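Local coordinates for haloalkane dehalogenase (Mycobacterium rhodesiae, PDB 4MJ3), which catalyses the hydrolytic dehalogenation of haloalkanes, replacing a carbon-bound halogen with hydroxyl to give an alcohol and a halide ion, at residues L162-Q165 with K166-Q169; P172-A176 with G177-N181. One frame throughout, in Å; residues are numbered along the deposited sequence.

Contact 1: residues L162-Q165 with K166-Q169; sequences LAWQ and KFSQ
Within helix 159-170, which follows strand 140-145 of the alpha/beta hydrolase fold, Trp-164 meets Ser-168 and Phe-167 one turn further along. Ser-168 CB sits over one face of the indole as a CH-pi contact, 3.8 Å from the centroid of the six-membered ring and offset toward its rim. The rings of Trp-164 and Phe-167 lie askew, CZ3 of Trp-164 approaching CD2 of Phe-167 to 3.8 Å near the phenyl plane. With chi1 152°, Trp-164 CG lies roughly opposite the backbone N, and the indole reaches forward along the helix.

Ser-168 also turns OG back to the backbone and donates to Gln-165 O at 2.6 Å, from a direction tilted out of the carbonyl plane; chi1 of 75° sets OG between N and C, turned to this carbonyl. The same carbonyl accepts Gln-169 N in a longer, bent bond of 3.3 Å. Gln-169 NE2 gives a nearly straight bond of 2.9 Å to Ser-168 OG and also binds Arg-210 O of helix 207-211, while its OE1 accepts Arg-93 NH2, so both ends of the amide are held. Such a serine, returning its hydroxyl to a carbonyl of the preceding turn, is a familiar feature of alpha-helices.

Contact 2: residues P172-A176 with G177-N181; sequences PLFPA and GQIVN
Backbone bonds start helix 176-182 at Pro-175, its N-cap residue. Pro-175 O receives Ile-179 N at 2.9 Å, and Ala-176 O takes Val-180 N at 3.0 Å; these are the i to i+4 bonds of the opening turn.

Apolar packing centres on Ile-179. Its CD1 methyl stands over one face of the Phe-174 ring, 3.6 Å from the centroid in a CH-pi contact and nearest to CZ. CD1 touches Pro-175 CD as well, at 3.8 Å, and so bridges the phenyl and pyrrolidine rings. CG1 points away from the carbonyl carbon (chi1 -72°) and chi2 is extended at 162°, which carries the methyl back past Pro-175 O to the chain ahead of the helix. One residue before Ile-179, Gln-178 CB packs at 4.1 Å against Pro-175 CB.

A side-chain polar contact lies on the more exposed flank: Asn-181 ND2 donates to Gln-178 OE1 at 3.3 Å, while Asn-181 OD1 accepts Leu-188 N.

Gly-177 N bonds to Asp-197 of helix 190-197, Phe-174 packs on Ala-209 and Arg-210 of helix 207-211, and Ile-179 rests against helix 159-170; this loop-to-helix junction among three helices is consistent with the helical cap of haloalkane dehalogenases.

How the contacts relate
Contact 1 lies toward the surface on helix 159-170, whereas contact 2 is largely buried at the start of the next helix, 176-182; their centres are about 12 Å apart. The two meet through side chains: Trp-164 CZ3 packs 3.7 Å from Ile-179 CG2, and Phe-167 CE2 reaches Ile-179 CG1. Contact 1 adds a chain of hydrogen bonds through hydroxyl, amide and carbonyl to its aromatic packing, while contact 2 relies on aliphatic-aromatic packing beside backbone bonds that open a helix. Both connect with helix 207-211. These consecutive helices, after strand 140-145, probably belong to the cap region that in haloalkane dehalogenases typically overlies the alpha/beta hydrolase core.

Contact 1: residues L162-Q165 with K166-Q169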
ATOM      1  N   LEU A 162     -15.120 -10.420   2.590  1.00 11.95           N
ATOM      2  CA  LEU A 162     -16.508  -9.953   2.651  1.00 11.97           C
ATOM      3  C   LEU A 162     -16.936  -9.466   4.040  1.00 13.00           C
ATOM      4  O   LEU A 162     -17.713  -8.507   4.177  1.00 13.48           O
ATOM      5  CB  LEU A 162     -17.473 -11.038   2.141  1.00 14.96           C
ATOM      6  CG  LEU A 162     -17.318 -11.339   0.640  1.00 17.95           C
ATOM      7  CD1 LEU A 162     -18.176 -12.530   0.254  1.00 20.40           C
ATOM      8  CD2 LEU A 162     -17.690 -10.121  -0.200  1.00 18.24           C
ATOM      9  N   ALA A 163     -16.423 -10.105   5.082  1.00 14.24           N
ATOM     10  CA  ALA A 163     -16.743  -9.687   6.455  1.00 13.02           C
ATOM     11  C   ALA A 163     -16.146  -8.309   6.741  1.00 11.84           C
ATOM     12  O   ALA A 163     -16.792  -7.443   7.352  1.00 13.43           O
ATOM     13  CB  ALA A 163     -16.208 -10.703   7.443  1.00 15.64           C
ATOM     14  N   TRP A 164     -14.916  -8.107   6.293  1.00 10.33           N
ATOM     15  CA  TRP A 164     -14.268  -6.787   6.403  1.00 10.66           C
ATOM     16  C   TRP A 164     -15.063  -5.752   5.602  1.00 11.28           C
ATOM     17  O   TRP A 164     -15.390  -4.665   6.104  1.00 11.17           O
ATOM     18  CB  TRP A 164     -12.790  -6.826   5.969  1.00 10.70           C
ATOM     19  CG  TRP A 164     -12.321  -5.503   5.436  1.00  9.49           C
ATOM     20  CD1 TRP A 164     -12.028  -5.216   4.132  1.00 10.68           C
ATOM     21  CD2 TRP A 164     -12.241  -4.268   6.142  1.00 10.38           C
ATOM     22  NE1 TRP A 164     -11.680  -3.902   4.005  1.00 10.81           N
ATOM     23  CE2 TRP A 164     -11.832  -3.289   5.219  1.00 10.01           C
ATOM     24  CE3 TRP A 164     -12.432  -3.889   7.488  1.00  9.95           C
ATOM     25  CZ2 TRP A 164     -11.650  -1.957   5.582  1.00  9.49           C
ATOM     26  CZ3 TRP A 164     -12.251  -2.572   7.837  1.00 10.96           C
ATOM     27  CH2 TRP A 164     -11.854  -1.626   6.898  1.00 10.81           C
ATOM     28  N   GLN A 165     -15.412  -6.090   4.364  1.00 11.66           N
ATOM     29  CA  GLN A 165     -16.135  -5.148   3.522  1.00 11.72           C
ATOM     30  C   GLN A 165     -17.429  -4.683   4.193  1.00 11.92           C
ATOM     31  O   GLN A 165     -17.713  -3.473   4.282  1.00 12.54           O
ATOM     32  CB  GLN A 165     -16.433  -5.770   2.145  1.00 14.31           C
ATOM     33  CG  GLN A 165     -16.963  -4.755   1.150  1.00 12.90           C
ATOM     34  CD  GLN A 165     -17.439  -5.408  -0.126  1.00 16.79           C
ATOM     35  OE1 GLN A 165     -18.318  -6.275  -0.096  1.00 16.29           O
ATOM     36  NE2 GLN A 165     -16.877  -4.996  -1.252  1.00 15.82           N
ATOM     37  N   LYS A 166     -18.225  -5.629   4.671  1.00 11.31           N
ATOM     38  CA  LYS A 166     -19.479  -5.325   5.365  1.00 12.57           C
ATOM     39  C   LYS A 166     -19.258  -4.428   6.590  1.00 11.98           C
ATOM     40  O   LYS A 166     -19.936  -3.405   6.759  1.00 11.05           O
ATOM     41  CB  LYS A 166     -20.193  -6.629   5.741  1.00 15.38           C
ATOM     42  CG  LYS A 166     -21.572  -6.453   6.353  1.00 19.84           C
ATOM     43  CD  LYS A 166     -22.169  -7.819   6.648  1.00 24.89           C
ATOM     44  CE  LYS A 166     -23.575  -7.744   7.179  1.00 27.73           C
ATOM     45  NZ  LYS A 166     -23.532  -7.472   8.635  1.00 33.40           N
ATOM     46  N   PHE A 167     -18.288  -4.779   7.433  1.00 12.14           N
ATOM     47  CA  PHE A 167     -17.960  -3.950   8.606  1.00 11.73           C
ATOM     48  C   PHE A 167     -17.619  -2.523   8.190  1.00 11.98           C
ATOM     49  O   PHE A 167     -18.087  -1.539   8.814  1.00 12.12           O
ATOM     50  CB  PHE A 167     -16.816  -4.560   9.398  1.00 11.52           C
ATOM     51  CG  PHE A 167     -16.301  -3.661  10.480  1.00 11.99           C
ATOM     52  CD1 PHE A 167     -16.942  -3.595  11.710  1.00 13.98           C
ATOM     53  CD2 PHE A 167     -15.236  -2.819  10.239  1.00 12.39           C
ATOM     54  CE1 PHE A 167     -16.492  -2.736  12.694  1.00 13.48           C
ATOM     55  CE2 PHE A 167     -14.776  -1.960  11.228  1.00 12.19           C
ATOM     56  CZ  PHE A 167     -15.427  -1.907  12.445  1.00 12.71           C
ATOM     57  N   SER A 168     -16.823  -2.398   7.124  1.00 12.05           N
ATOM     58  CA  SER A 168     -16.322  -1.079   6.722  1.00 11.60           C
ATOM     59  C   SER A 168     -17.453  -0.131   6.343  1.00 11.01           C
ATOM     60  O   SER A 168     -17.327   1.085   6.500  1.00 11.55           O
ATOM     61  CB  SER A 168     -15.326  -1.192   5.579  1.00 10.97           C
ATOM     62  OG  SER A 168     -16.005  -1.469   4.360  1.00 10.29           O
ATOM     63  N   GLN A 169     -18.558  -0.694   5.837  1.00 11.51           N
ATOM     64  CA  GLN A 169     -19.718   0.076   5.445  1.00 12.31           C
ATOM     65  C   GLN A 169     -20.699   0.270   6.599  1.00 13.92           C
ATOM     66  O   GLN A 169     -21.325   1.328   6.716  1.00 16.38           O
ATOM     67  CB  GLN A 169     -20.425  -0.620   4.273  1.00 12.62           C
ATOM     68  CG  GLN A 169     -19.529  -0.851   3.071  1.00 11.94           C
ATOM     69  CD  GLN A 169     -18.853   0.416   2.593  1.00 12.53           C
ATOM     70  OE1 GLN A 169     -19.495   1.304   2.033  1.00 12.93           O
ATOM     71  NE2 GLN A 169     -17.553   0.516   2.825  1.00 11.45           N
TER

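Contact 2: residues P172-A176 with G177-N181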
ATOM      1  N   PRO A 172     -20.835   2.475  12.523  1.00 13.49           N
ATOM      2  CA  PRO A 172     -21.304   3.872  12.567  1.00 14.93           C
ATOM      3  C   PRO A 172     -20.177   4.877  12.509  1.00 14.96           C
ATOM      4  O   PRO A 172     -20.264   5.838  11.766  1.00 13.51           O
ATOM      5  CB  PRO A 172     -22.038   3.959  13.906  1.00 18.34           C
ATOM      6  CG  PRO A 172     -22.544   2.566  14.137  1.00 17.19           C
ATOM      7  CD  PRO A 172     -21.468   1.662  13.586  1.00 16.70           C
ATOM      8  N   LEU A 173     -19.124   4.649  13.300  1.00 15.97           N
ATOM      9  CA  LEU A 173     -17.942   5.500  13.315  1.00 15.75           C
ATOM     10  C   LEU A 173     -16.749   4.668  12.846  1.00 14.58           C
ATOM     11  O   LEU A 173     -16.533   3.567  13.343  1.00 17.04           O
ATOM     12  CB  LEU A 173     -17.676   6.026  14.713  1.00 17.90           C
ATOM     13  CG  LEU A 173     -18.763   6.944  15.296  1.00 23.64           C
ATOM     14  CD1 LEU A 173     -18.318   7.445  16.657  1.00 28.64           C
ATOM     15  CD2 LEU A 173     -19.065   8.120  14.370  1.00 25.47           C
ATOM     16  N   PHE A 174     -16.011   5.171  11.864  1.00 13.13           N
ATOM     17  CA  PHE A 174     -14.937   4.408  11.242  1.00 12.19           C
ATOM     18  C   PHE A 174     -13.649   4.641  12.013  1.00 12.60           C
ATOM     19  O   PHE A 174     -13.127   5.763  11.983  1.00 11.94           O
ATOM     20  CB  PHE A 174     -14.787   4.865   9.798  1.00 13.33           C
ATOM     21  CG  PHE A 174     -13.867   4.013   8.969  1.00 12.38           C
ATOM     22  CD1 PHE A 174     -12.502   4.250   8.961  1.00 13.10           C
ATOM     23  CD2 PHE A 174     -14.369   3.003   8.167  1.00 13.25           C
ATOM     24  CE1 PHE A 174     -11.649   3.482   8.175  1.00 10.45           C
ATOM     25  CE2 PHE A 174     -13.531   2.251   7.361  1.00 11.24           C
ATOM     26  CZ  PHE A 174     -12.169   2.488   7.359  1.00 11.88           C
ATOM     27  N   PRO A 175     -13.143   3.621  12.752  1.00 12.98           N
ATOM     28  CA  PRO A 175     -11.989   3.834  13.652  1.00 13.43           C
ATOM     29  C   PRO A 175     -10.719   3.265  13.027  1.00 12.60           C
ATOM     30  O   PRO A 175     -10.437   2.066  13.153  1.00 13.70           O
ATOM     31  CB  PRO A 175     -12.397   3.038  14.898  1.00 13.67           C
ATOM     32  CG  PRO A 175     -13.223   1.902  14.344  1.00 15.26           C
ATOM     33  CD  PRO A 175     -13.675   2.263  12.954  1.00 12.52           C
ATOM     34  N   ALA A 176     -10.010   4.096  12.267  1.00 11.82           N
ATOM     35  CA  ALA A 176      -8.913   3.568  11.438  1.00 12.35           C
ATOM     36  C   ALA A 176      -7.869   2.836  12.291  1.00 11.24           C
ATOM     37  O   ALA A 176      -7.408   1.756  11.934  1.00 10.13           O
ATOM     38  CB  ALA A 176      -8.267   4.685  10.623  1.00 12.52           C
ATOM     39  N   GLY A 177      -7.496   3.417  13.414  1.00 11.80           N
ATOM     40  CA  GLY A 177      -6.499   2.821  14.289  1.00  9.94           C
ATOM     41  C   GLY A 177      -6.929   1.478  14.859  1.00 11.39           C
ATOM     42  O   GLY A 177      -6.170   0.509  14.845  1.00  9.19           O
ATOM     43  N   GLN A 178      -8.170   1.395  15.318  1.00 11.01           N
ATOM     44  CA  GLN A 178      -8.666   0.115  15.805  1.00 13.04           C
ATOM     45  C   GLN A 178      -8.818  -0.920  14.690  1.00 11.70           C
ATOM     46  O   GLN A 178      -8.732  -2.131  14.950  1.00 12.24           O
ATOM     47  CB  GLN A 178      -9.956   0.268  16.608  1.00 13.74           C
ATOM     48  CG  GLN A 178      -9.735   0.788  18.020  1.00 16.38           C
ATOM     49  CD  GLN A 178      -9.021  -0.199  18.944  1.00 20.93           C
ATOM     50  OE1 GLN A 178      -8.840  -1.378  18.614  1.00 19.46           O
ATOM     51  NE2 GLN A 178      -8.606   0.285  20.121  1.00 25.53           N
ATOM     52  N   ILE A 179      -9.045  -0.470  13.448  1.00 11.70           N
ATOM     53  CA  ILE A 179      -9.069  -1.401  12.312  1.00 10.43           C
ATOM     54  C   ILE A 179      -7.692  -1.993  12.111  1.00  9.92           C
ATOM     55  O   ILE A 179      -7.552  -3.199  11.879  1.00  9.22           O
ATOM     56  CB  ILE A 179      -9.610  -0.723  11.029  1.00 10.62           C
ATOM     57  CG1 ILE A 179     -11.108  -0.498  11.158  1.00 11.48           C
ATOM     58  CG2 ILE A 179      -9.279  -1.536   9.767  1.00  9.44           C
ATOM     59  CD1 ILE A 179     -11.660   0.531  10.180  1.00 11.60           C
ATOM     60  N   VAL A 180      -6.649  -1.161  12.177  1.00  8.83           N
ATOM     61  CA  VAL A 180      -5.289  -1.673  12.028  1.00  8.85           C
ATOM     62  C   VAL A 180      -4.964  -2.629  13.168  1.00  9.66           C
ATOM     63  O   VAL A 180      -4.422  -3.711  12.944  1.00 10.36           O
ATOM     64  CB  VAL A 180      -4.237  -0.535  11.949  1.00  8.60           C
ATOM     65  CG1 VAL A 180      -2.827  -1.100  11.828  1.00  9.63           C
ATOM     66  CG2 VAL A 180      -4.513   0.362  10.745  1.00  9.19           C
ATOM     67  N   ASN A 181      -5.323  -2.260  14.395  1.00  9.50           N
ATOM     68  CA  ASN A 181      -5.192  -3.183  15.525  1.00 10.92           C
ATOM     69  C   ASN A 181      -5.926  -4.504  15.300  1.00 11.16           C
ATOM     70  O   ASN A 181      -5.414  -5.589  15.623  1.00 10.02           O
ATOM     71  CB  ASN A 181      -5.684  -2.535  16.814  1.00 12.02           C
ATOM     72  CG  ASN A 181      -5.404  -3.380  18.038  1.00 12.96           C
ATOM     73  OD1 ASN A 181      -4.287  -3.858  18.240  1.00 14.81           O
ATOM     74  ND2 ASN A 181      -6.422  -3.595  18.846  1.00 13.74           N
TER